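Local structure of beta-N-acetylglucosaminidase (Thermotoga maritima, 3WO8) at residues G23-N28 and L44-V49; F69-D74 and V117-V122; Y106-G111 and Y161-V166. The protein probably catalyses the hydrolysis of terminal non-reducing N-acetyl-D-hexosamine residues from N-acetyl-beta-D-hexosaminides, as a member of glycosyl hydrolase family 3. One frame throughout, in Å; residues are numbered along the deposited sequence.

Contact 1: residues G23-N28 and L44-V49; sequences GFNDFN and LIYPGV
G23 lies against both L44 and the ring of Y46. Its CA makes a CA-H...O contact with L44 O at 3.3 Å, and it lies 3.5 Å from Y46 CE2. A CB on G23 would run into the Y46 hydroxyl, which is hydrogen-bonded to G287 O. F24 comes next and carries both backbone bonds of the pair. F24 N donates to L44 O at 2.8 Å, almost along the C=O axis. F24 O accepts from Y46 N at 2.9 Å, and this donor is tilted 26° from the carbonyl plane. F24 thus bonds on both sides of I45, to L44 and to Y46, the parallel strand pattern running on to the residue just past strand 42-45. The F24 side chain leaves on the same face of the sheet as I45; L44 O lies in plane at the edge of its ring.

At N25 the strand has ended. Its CG is anti to the backbone N (chi1 -160°), which carries the amide over the start of helix 47-50. There N25 ND2 is 3.1 Å from Y46 CB, and the amide and phenol planes are 62° apart. N25 O receives a CA-H...O contact from G48 CA at 3.2 Å. A side chain on G48 would strike that same oxygen. N25 also faces the second subunit, where OD1 makes a weak hydrogen bond to Q370 of that chain.

D26 points away, but its backbone packs on V49, with D26 N 3.6 Å from V49 CG2. Its carboxylate is shared: OD2 accepts from N28 ND2 at 2.9 Å, while OD1 pairs with R387. Two parallel strands joined through helix 29-37 form a beta-alpha-beta unit, the building block of the TIM barrel.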
loop_
_atom_site.group_PDB
_atom_site.type_symbol
_atom_site.label_atom_id
_atom_site.label_comp_id
_atom_site.label_asym_id
_atom_site.label_seq_id
_atom_site.Cartn_x
_atom_site.Cartn_y
_atom_site.Cartn_z
ATOM N N GLY B 23 7.964 20.875 -3.932
ATOM C CA GLY B 23 8.128 19.618 -3.200
ATOM C C GLY B 23 7.914 19.848 -1.723
ATOM O O GLY B 23 8.421 20.815 -1.170
ATOM N N PHE B 24 7.162 18.946 -1.095
ATOM C CA PHE B 24 6.918 18.961 0.352
ATOM C C PHE B 24 7.279 17.644 1.021
ATOM O O PHE B 24 6.776 16.574 0.664
ATOM C CB PHE B 24 5.459 19.282 0.671
ATOM C CG PHE B 24 4.964 20.519 0.012
ATOM C CD1 PHE B 24 4.749 20.542 -1.339
ATOM C CD2 PHE B 24 4.707 21.660 0.757
ATOM C CE1 PHE B 24 4.290 21.689 -1.950
ATOM C CE2 PHE B 24 4.257 22.821 0.153
ATOM C CZ PHE B 24 4.055 22.834 -1.207
ATOM N N ASN B 25 8.153 17.752 2.006
ATOM C CA ASN B 25 8.575 16.622 2.789
ATOM C C ASN B 25 7.922 16.641 4.144
ATOM O O ASN B 25 8.232 15.797 4.975
ATOM C CB ASN B 25 10.099 16.604 2.948
ATOM C CG ASN B 25 10.620 15.226 3.332
ATOM O OD1 ASN B 25 11.357 15.036 4.316
ATOM N ND2 ASN B 25 10.232 14.256 2.552
ATOM N N ASP B 26 7.015 17.590 4.366
ATOM C CA ASP B 26 6.282 17.647 5.628
ATOM C C ASP B 26 4.953 18.379 5.413
ATOM O O ASP B 26 4.665 18.928 4.336
ATOM C CB ASP B 26 7.132 18.260 6.791
ATOM C CG ASP B 26 6.581 17.902 8.229
ATOM O OD1 ASP B 26 6.104 16.772 8.489
ATOM O OD2 ASP B 26 6.613 18.759 9.125
ATOM N N PHE B 27 4.110 18.336 6.438
ATOM C CA PHE B 27 2.851 19.052 6.422
ATOM C C PHE B 27 2.564 19.694 7.808
ATOM O O PHE B 27 2.532 19.027 8.869
ATOM C CB PHE B 27 1.726 18.135 5.941
ATOM C CG PHE B 27 0.387 18.824 5.845
ATOM C CD1 PHE B 27 0.108 19.682 4.801
ATOM C CD2 PHE B 27 -0.573 18.626 6.790
ATOM C CE1 PHE B 27 -1.113 20.334 4.725
ATOM C CE2 PHE B 27 -1.793 19.266 6.707
ATOM C CZ PHE B 27 -2.058 20.129 5.682
ATOM N N ASN B 28 2.397 21.007 7.787
ATOM C CA ASN B 28 2.323 21.772 9.005
ATOM C C ASN B 28 1.877 23.182 8.697
ATOM O O ASN B 28 1.615 23.506 7.546
ATOM C CB ASN B 28 3.696 21.824 9.626
ATOM C CG ASN B 28 4.740 22.212 8.632
ATOM O OD1 ASN B 28 4.555 23.130 7.857
ATOM N ND2 ASN B 28 5.828 21.481 8.619
ATOM N N LEU B 44 4.291 18.435 -5.161
ATOM C CA LEU B 44 5.040 17.171 -5.239
ATOM C C LEU B 44 5.237 16.631 -3.823
ATOM O O LEU B 44 5.824 17.317 -3.011
ATOM C CB LEU B 44 6.396 17.395 -5.892
ATOM C CG LEU B 44 7.418 16.300 -5.682
ATOM C CD1 LEU B 44 6.848 14.988 -6.193
ATOM C CD2 LEU B 44 8.734 16.580 -6.383
ATOM N N ILE B 45 4.750 15.427 -3.518
ATOM C CA ILE B 45 4.789 14.914 -2.127
ATOM C C ILE B 45 5.875 13.886 -1.920
ATOM O O ILE B 45 5.964 12.916 -2.677
ATOM C CB ILE B 45 3.477 14.251 -1.781
ATOM C CG1 ILE B 45 2.351 15.173 -2.235
ATOM C CG2 ILE B 45 3.399 13.988 -0.309
ATOM C CD1 ILE B 45 1.001 14.882 -1.591
ATOM N N TYR B 46 6.700 14.097 -0.893
ATOM C CA TYR B 46 7.832 13.237 -0.632
ATOM C C TYR B 46 7.629 12.281 0.551
ATOM O O TYR B 46 6.662 12.438 1.363
ATOM C CB TYR B 46 9.007 14.093 -0.284
ATOM C CG TYR B 46 9.579 15.019 -1.337
ATOM C CD1 TYR B 46 10.019 14.543 -2.571
ATOM C CD2 TYR B 46 9.776 16.347 -1.042
ATOM C CE1 TYR B 46 10.587 15.390 -3.497
ATOM C CE2 TYR B 46 10.358 17.187 -1.941
ATOM C CZ TYR B 46 10.754 16.702 -3.168
ATOM O OH TYR B 46 11.308 17.573 -4.051
ATOM N N PRO B 47 8.536 11.277 0.675
ATOM C CA PRO B 47 8.377 10.227 1.690
ATOM C C PRO B 47 8.115 10.753 3.110
ATOM O O PRO B 47 7.509 10.081 3.934
ATOM C CB PRO B 47 9.682 9.452 1.580
ATOM C CG PRO B 47 10.001 9.513 0.128
ATOM C CD PRO B 47 9.580 10.896 -0.300
ATOM N N GLY B 48 8.534 11.966 3.378
ATOM C CA GLY B 48 8.274 12.607 4.666
ATOM C C GLY B 48 6.800 12.695 4.943
ATOM O O GLY B 48 6.412 12.634 6.059
ATOM N N VAL B 49 5.972 12.841 3.916
ATOM C CA VAL B 49 4.512 12.825 4.098
ATOM C C VAL B 49 3.936 11.447 3.779
ATOM O O VAL B 49 3.162 10.914 4.577
ATOM C CB VAL B 49 3.806 13.865 3.208
ATOM C CG1 VAL B 49 2.307 13.882 3.479
ATOM C CG2 VAL B 49 4.361 15.269 3.469
#

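Contact 2: residues F69-D74 and V117-V122; sequences FLISSD and VGLNMV
N120 CG stands between its own backbone N and carbonyl carbon (chi1 66°), which brings the side-chain amide to the backbone of F69 and I71. In M121, CG lies anti to the backbone N, and the bend at chi3 (-53°) folds CE back onto L70. These contacts close the TIM barrel, bringing its third strand, 70-72, against its fourth, 121-122.

The N120 amide bonds to the strand edge much as a backbone peptide would. ND2 donates to F69 O at 2.7 Å, in the carbonyl plane and close to the amide plane. OD1 accepts from I71 N at 2.6 Å, with this donor tilted 32° from the plane of the N120 side-chain carbonyl. These two bonds fix the rotation of the amide. I71 O is gripped in turn by N120 N at 2.9 Å and more weakly by M121 N.

Helix 100-117 ends just before L119, in a Schellman motif with G118 at positive phi. On the outer side, beside M60 of helix 53-66, I71 CG2 meets L119 CD1 at 3.6 Å, the two side chains crossing at about a right angle. On the other side, next to F21, M121 CE presses on L70 CD1 at 3.3 Å.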
loop_
_atom_site.group_PDB
_atom_site.type_symbol
_atom_site.label_atom_id
_atom_site.label_comp_id
_atom_site.label_asym_id
_atom_site.label_seq_id
_atom_site.Cartn_x
_atom_site.Cartn_y
_atom_site.Cartn_z
ATOM N N PHE B 69 -5.258 21.393 -7.905
ATOM C CA PHE B 69 -3.805 21.184 -8.084
ATOM C C PHE B 69 -3.418 19.985 -8.907
ATOM O O PHE B 69 -4.209 19.108 -9.197
ATOM C CB PHE B 69 -3.101 20.979 -6.759
ATOM C CG PHE B 69 -3.452 21.979 -5.717
ATOM C CD1 PHE B 69 -4.614 21.846 -4.986
ATOM C CD2 PHE B 69 -2.603 23.032 -5.426
ATOM C CE1 PHE B 69 -4.941 22.767 -3.983
ATOM C CE2 PHE B 69 -2.935 23.975 -4.441
ATOM C CZ PHE B 69 -4.107 23.836 -3.711
ATOM N N LEU B 70 -2.143 19.976 -9.259
ATOM C CA LEU B 70 -1.514 18.852 -9.850
ATOM C C LEU B 70 -0.698 18.229 -8.763
ATOM O O LEU B 70 0.296 18.806 -8.363
ATOM C CB LEU B 70 -0.582 19.294 -10.953
ATOM C CG LEU B 70 -1.295 19.883 -12.152
ATOM C CD1 LEU B 70 -0.280 20.164 -13.236
ATOM C CD2 LEU B 70 -2.376 18.942 -12.661
ATOM N N ILE B 71 -1.130 17.047 -8.301
ATOM C CA ILE B 71 -0.555 16.336 -7.160
ATOM C C ILE B 71 0.199 15.135 -7.660
ATOM O O ILE B 71 -0.376 14.238 -8.296
ATOM C CB ILE B 71 -1.643 15.941 -6.160
ATOM C CG1 ILE B 71 -2.526 17.169 -5.892
ATOM C CG2 ILE B 71 -1.006 15.517 -4.840
ATOM C CD1 ILE B 71 -3.575 17.049 -4.791
ATOM N N SER B 72 1.506 15.129 -7.424
ATOM C CA SER B 72 2.345 14.113 -8.035
ATOM C C SER B 72 3.311 13.507 -7.023
ATOM O O SER B 72 3.324 13.951 -5.861
ATOM C CB SER B 72 3.095 14.660 -9.240
ATOM O OG SER B 72 3.947 13.648 -9.777
ATOM N N SER B 73 4.075 12.499 -7.484
ATOM C CA SER B 73 5.040 11.802 -6.685
ATOM C C SER B 73 6.104 11.271 -7.650
ATOM O O SER B 73 5.860 11.296 -8.838
ATOM C CB SER B 73 4.375 10.628 -5.981
ATOM O OG SER B 73 4.574 9.380 -6.701
ATOM N N ASP B 74 7.245 10.797 -7.125
ATOM C CA ASP B 74 8.310 10.201 -7.914
ATOM C C ASP B 74 8.214 8.699 -7.953
ATOM O O ASP B 74 9.209 8.005 -8.067
ATOM C CB ASP B 74 9.670 10.548 -7.343
ATOM C CG ASP B 74 9.956 12.005 -7.396
ATOM O OD1 ASP B 74 9.583 12.592 -8.414
ATOM O OD2 ASP B 74 10.538 12.568 -6.428
ATOM N N VAL B 117 -5.833 7.312 -4.369
ATOM C CA VAL B 117 -5.116 7.896 -3.256
ATOM C C VAL B 117 -5.269 9.410 -3.321
ATOM O O VAL B 117 -5.337 10.086 -2.302
ATOM C CB VAL B 117 -3.631 7.538 -3.380
ATOM C CG1 VAL B 117 -2.819 8.272 -2.357
ATOM C CG2 VAL B 117 -3.394 6.054 -3.210
ATOM N N GLY B 118 -5.275 9.938 -4.541
ATOM C CA GLY B 118 -5.538 11.340 -4.754
ATOM C C GLY B 118 -4.498 12.039 -5.592
ATOM O O GLY B 118 -4.558 13.229 -5.770
ATOM N N LEU B 119 -3.506 11.311 -6.047
ATOM C CA LEU B 119 -2.572 11.834 -6.989
ATOM C C LEU B 119 -3.238 11.923 -8.362
ATOM O O LEU B 119 -4.056 11.071 -8.741
ATOM C CB LEU B 119 -1.369 10.907 -7.114
ATOM C CG LEU B 119 -0.326 10.775 -6.009
ATOM C CD1 LEU B 119 -0.142 12.075 -5.241
ATOM C CD2 LEU B 119 -0.690 9.628 -5.086
ATOM N N ASN B 120 -2.874 12.948 -9.124
ATOM C CA ASN B 120 -3.384 13.091 -10.480
ATOM C C ASN B 120 -2.271 13.277 -11.512
ATOM O O ASN B 120 -2.527 13.601 -12.643
ATOM C CB ASN B 120 -4.406 14.210 -10.503
ATOM C CG ASN B 120 -3.797 15.577 -10.220
ATOM O OD1 ASN B 120 -2.577 15.739 -10.080
ATOM N ND2 ASN B 120 -4.641 16.566 -10.138
ATOM N N MET B 121 -1.033 13.003 -11.117
ATOM C CA MET B 121 0.105 13.107 -11.981
ATOM C C MET B 121 1.191 12.245 -11.393
ATOM O O MET B 121 1.172 11.998 -10.169
ATOM C CB MET B 121 0.589 14.552 -11.979
ATOM C CG MET B 121 1.885 14.815 -12.769
ATOM S SD MET B 121 2.254 16.578 -13.051
ATOM C CE MET B 121 0.719 17.071 -13.760
ATOM N N VAL B 122 2.136 11.814 -12.235
ATOM C CA VAL B 122 3.322 11.129 -11.744
ATOM C C VAL B 122 4.558 11.508 -12.524
ATOM O O VAL B 122 4.516 11.668 -13.729
ATOM C CB VAL B 122 3.174 9.577 -11.768
ATOM C CG1 VAL B 122 2.885 9.066 -13.163
ATOM C CG2 VAL B 122 4.423 8.898 -11.242
#

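Contact 3: residues Y106-G111 and Y161-V166; sequences YSRVAG and YLEGGV
Y161 lays its ring over S107 and enters a hole formed by Y106, S107, A110 and G111. Its CG is anti to the carbonyl carbon (chi1 -75°), which sends the ring from helix 147-164 across to helix 100-117. S107 CB sits over one face, 3.9 Å from the ring centroid and 14° off the normal, in a CH-pi contact. Y161 CD1 is 3.6 Å from S107 O, and Y161 CE1 is 4.1 Å from A110 CB. S107 OG bonds back to T103 O in its own helix.

The two tyrosines lean obliquely toward each other and share a water. In Y106, CG stands opposite the backbone N (chi1 165°), which brings the end of the ring nearer to Y161; the Y106 hydroxyl accepts from this water at 2.9 Å. The same water lies 2.7 Å from Y161 OH, in the plane of the Y161 ring. With an alanine in place of Y161, the hole over S107 and A110 would probably lie unfilled and the water would be likely to lose one of its two tyrosine partners.

R108 and E163 run side by side at the surface, pointing the same way. The arginine is extended, while the glutamate bends at chi2. E163 OE1 comes over one face of the guanidinium, 3.1 Å from R108 NH1. This salt bridge rests on charge alone, since no N-H points at the oxygen.

The backbones meet at G111 and G164, with CA atoms 4.3 Å apart. A CB on G164 would clash with R108 O. Helix 147-164 then ends in a Schellman motif, with G165 at positive phi, and V166 CG1 packs 3.7 Å from G111 O. Close helix neighbours of this kind belong to the outer layer of a TIM barrel, here flanking strand 121-122.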
loop_
_atom_site.group_PDB
_atom_site.type_symbol
_atom_site.label_atom_id
_atom_site.label_comp_id
_atom_site.label_asym_id
_atom_site.label_seq_id
_atom_site.Cartn_x
_atom_site.Cartn_y
_atom_site.Cartn_z
ATOM N N TYR B 106 1.083 -2.543 -15.855
ATOM C CA TYR B 106 1.600 -2.028 -14.585
ATOM C C TYR B 106 1.190 -0.566 -14.401
ATOM O O TYR B 106 0.548 -0.201 -13.383
ATOM C CB TYR B 106 3.118 -2.126 -14.525
ATOM C CG TYR B 106 3.695 -1.280 -13.417
ATOM C CD1 TYR B 106 3.579 -1.669 -12.074
ATOM C CD2 TYR B 106 4.330 -0.087 -13.699
ATOM C CE1 TYR B 106 4.076 -0.880 -11.042
ATOM C CE2 TYR B 106 4.824 0.713 -12.681
ATOM C CZ TYR B 106 4.696 0.334 -11.353
ATOM O OH TYR B 106 5.215 1.174 -10.374
ATOM N N SER B 107 1.545 0.238 -15.415
ATOM C CA SER B 107 1.263 1.658 -15.419
ATOM C C SER B 107 -0.170 1.920 -15.118
ATOM O O SER B 107 -0.470 2.839 -14.361
ATOM C CB SER B 107 1.646 2.282 -16.742
ATOM O OG SER B 107 2.992 1.950 -17.031
ATOM N N ARG B 108 -1.057 1.095 -15.658
ATOM C CA ARG B 108 -2.485 1.265 -15.414
ATOM C C ARG B 108 -2.859 0.965 -13.953
ATOM O O ARG B 108 -3.618 1.750 -13.304
ATOM C CB ARG B 108 -3.276 0.371 -16.349
ATOM C CG ARG B 108 -4.787 0.615 -16.358
ATOM C CD ARG B 108 -5.477 -0.525 -17.104
ATOM N NE ARG B 108 -6.942 -0.443 -17.097
ATOM C CZ ARG B 108 -7.751 -0.925 -18.056
ATOM N NH1 ARG B 108 -9.067 -0.784 -17.927
ATOM N NH2 ARG B 108 -7.274 -1.538 -19.148
ATOM N N VAL B 109 -2.339 -0.141 -13.413
ATOM C CA VAL B 109 -2.684 -0.425 -12.028
ATOM C C VAL B 109 -2.062 0.632 -11.137
ATOM O O VAL B 109 -2.681 1.072 -10.153
ATOM C CB VAL B 109 -2.349 -1.864 -11.502
ATOM C CG1 VAL B 109 -2.220 -2.899 -12.608
ATOM C CG2 VAL B 109 -1.124 -1.889 -10.623
ATOM N N ALA B 110 -0.840 1.040 -11.466
ATOM C CA ALA B 110 -0.175 2.096 -10.686
ATOM C C ALA B 110 -0.956 3.385 -10.755
ATOM O O ALA B 110 -1.253 4.017 -9.737
ATOM C CB ALA B 110 1.212 2.326 -11.209
ATOM N N GLY B 111 -1.326 3.757 -11.974
ATOM C CA GLY B 111 -2.190 4.907 -12.191
ATOM C C GLY B 111 -3.512 4.852 -11.423
ATOM O O GLY B 111 -3.933 5.857 -10.806
ATOM N N TYR B 161 -0.785 4.925 -17.581
ATOM C CA TYR B 161 -1.014 5.888 -16.528
ATOM C C TYR B 161 -2.235 6.748 -16.839
ATOM O O TYR B 161 -2.974 7.147 -15.945
ATOM C CB TYR B 161 0.206 6.794 -16.345
ATOM C CG TYR B 161 1.411 6.193 -15.638
ATOM C CD1 TYR B 161 1.372 5.876 -14.282
ATOM C CD2 TYR B 161 2.615 5.975 -16.320
ATOM C CE1 TYR B 161 2.489 5.330 -13.636
ATOM C CE2 TYR B 161 3.734 5.415 -15.679
ATOM C CZ TYR B 161 3.665 5.097 -14.335
ATOM O OH TYR B 161 4.766 4.585 -13.680
ATOM N N LEU B 162 -2.438 7.093 -18.093
ATOM C CA LEU B 162 -3.608 7.934 -18.402
ATOM C C LEU B 162 -4.886 7.129 -18.257
ATOM O O LEU B 162 -5.889 7.654 -17.768
ATOM C CB LEU B 162 -3.548 8.518 -19.803
ATOM C CG LEU B 162 -2.410 9.503 -20.006
ATOM C CD1 LEU B 162 -1.718 9.266 -21.348
ATOM C CD2 LEU B 162 -2.943 10.934 -19.872
ATOM N N GLU B 163 -4.849 5.861 -18.677
ATOM C CA GLU B 163 -6.027 5.024 -18.601
ATOM C C GLU B 163 -6.395 4.987 -17.125
ATOM O O GLU B 163 -7.555 5.131 -16.785
ATOM C CB GLU B 163 -5.753 3.605 -19.141
ATOM C CG GLU B 163 -6.850 2.959 -20.005
ATOM C CD GLU B 163 -8.266 3.080 -19.432
ATOM O OE1 GLU B 163 -8.681 2.183 -18.653
ATOM O OE2 GLU B 163 -8.971 4.067 -19.783
ATOM N N GLY B 164 -5.385 4.841 -16.251
ATOM C CA GLY B 164 -5.602 4.711 -14.791
ATOM C C GLY B 164 -6.082 5.972 -14.083
ATOM O O GLY B 164 -6.752 5.922 -13.038
ATOM N N GLY B 165 -5.734 7.132 -14.617
ATOM C CA GLY B 165 -6.209 8.368 -14.008
ATOM C C GLY B 165 -5.149 9.387 -13.702
ATOM O O GLY B 165 -5.463 10.416 -13.110
ATOM N N VAL B 166 -3.908 9.147 -14.104
ATOM C CA VAL B 166 -2.879 10.143 -13.862
ATOM C C VAL B 166 -2.160 10.575 -15.131
ATOM O O VAL B 166 -1.887 9.775 -16.027
ATOM C CB VAL B 166 -1.842 9.683 -12.796
ATOM C CG1 VAL B 166 -2.562 9.263 -11.528
ATOM C CG2 VAL B 166 -0.971 8.541 -13.323
HETATM O O HOH W 1 4.448 3.908 -11.062
#

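In the fold
From the N terminus, contact 1 is the first to close: strand 20-24 leads through helix 29-37 to strand 42-45. Contact 2 opens later, at 69-74, and closes a longer loop at 117-122. Contact 3 opens at 106-111, inside that loop, and closes beyond it at 161-166, so contacts 2 and 3 cross. Contact 1 precedes both in series. Contacts 1 and 2 touch in the barrel sheet, where I45 N probably bonds S72 O. Contacts 2 and 3 touch where V166 and Y161 pack on 119-122, joining the barrel wall to its outer helices. Contacts 1 and 3 stay apart, about 12 Å between nearest atoms.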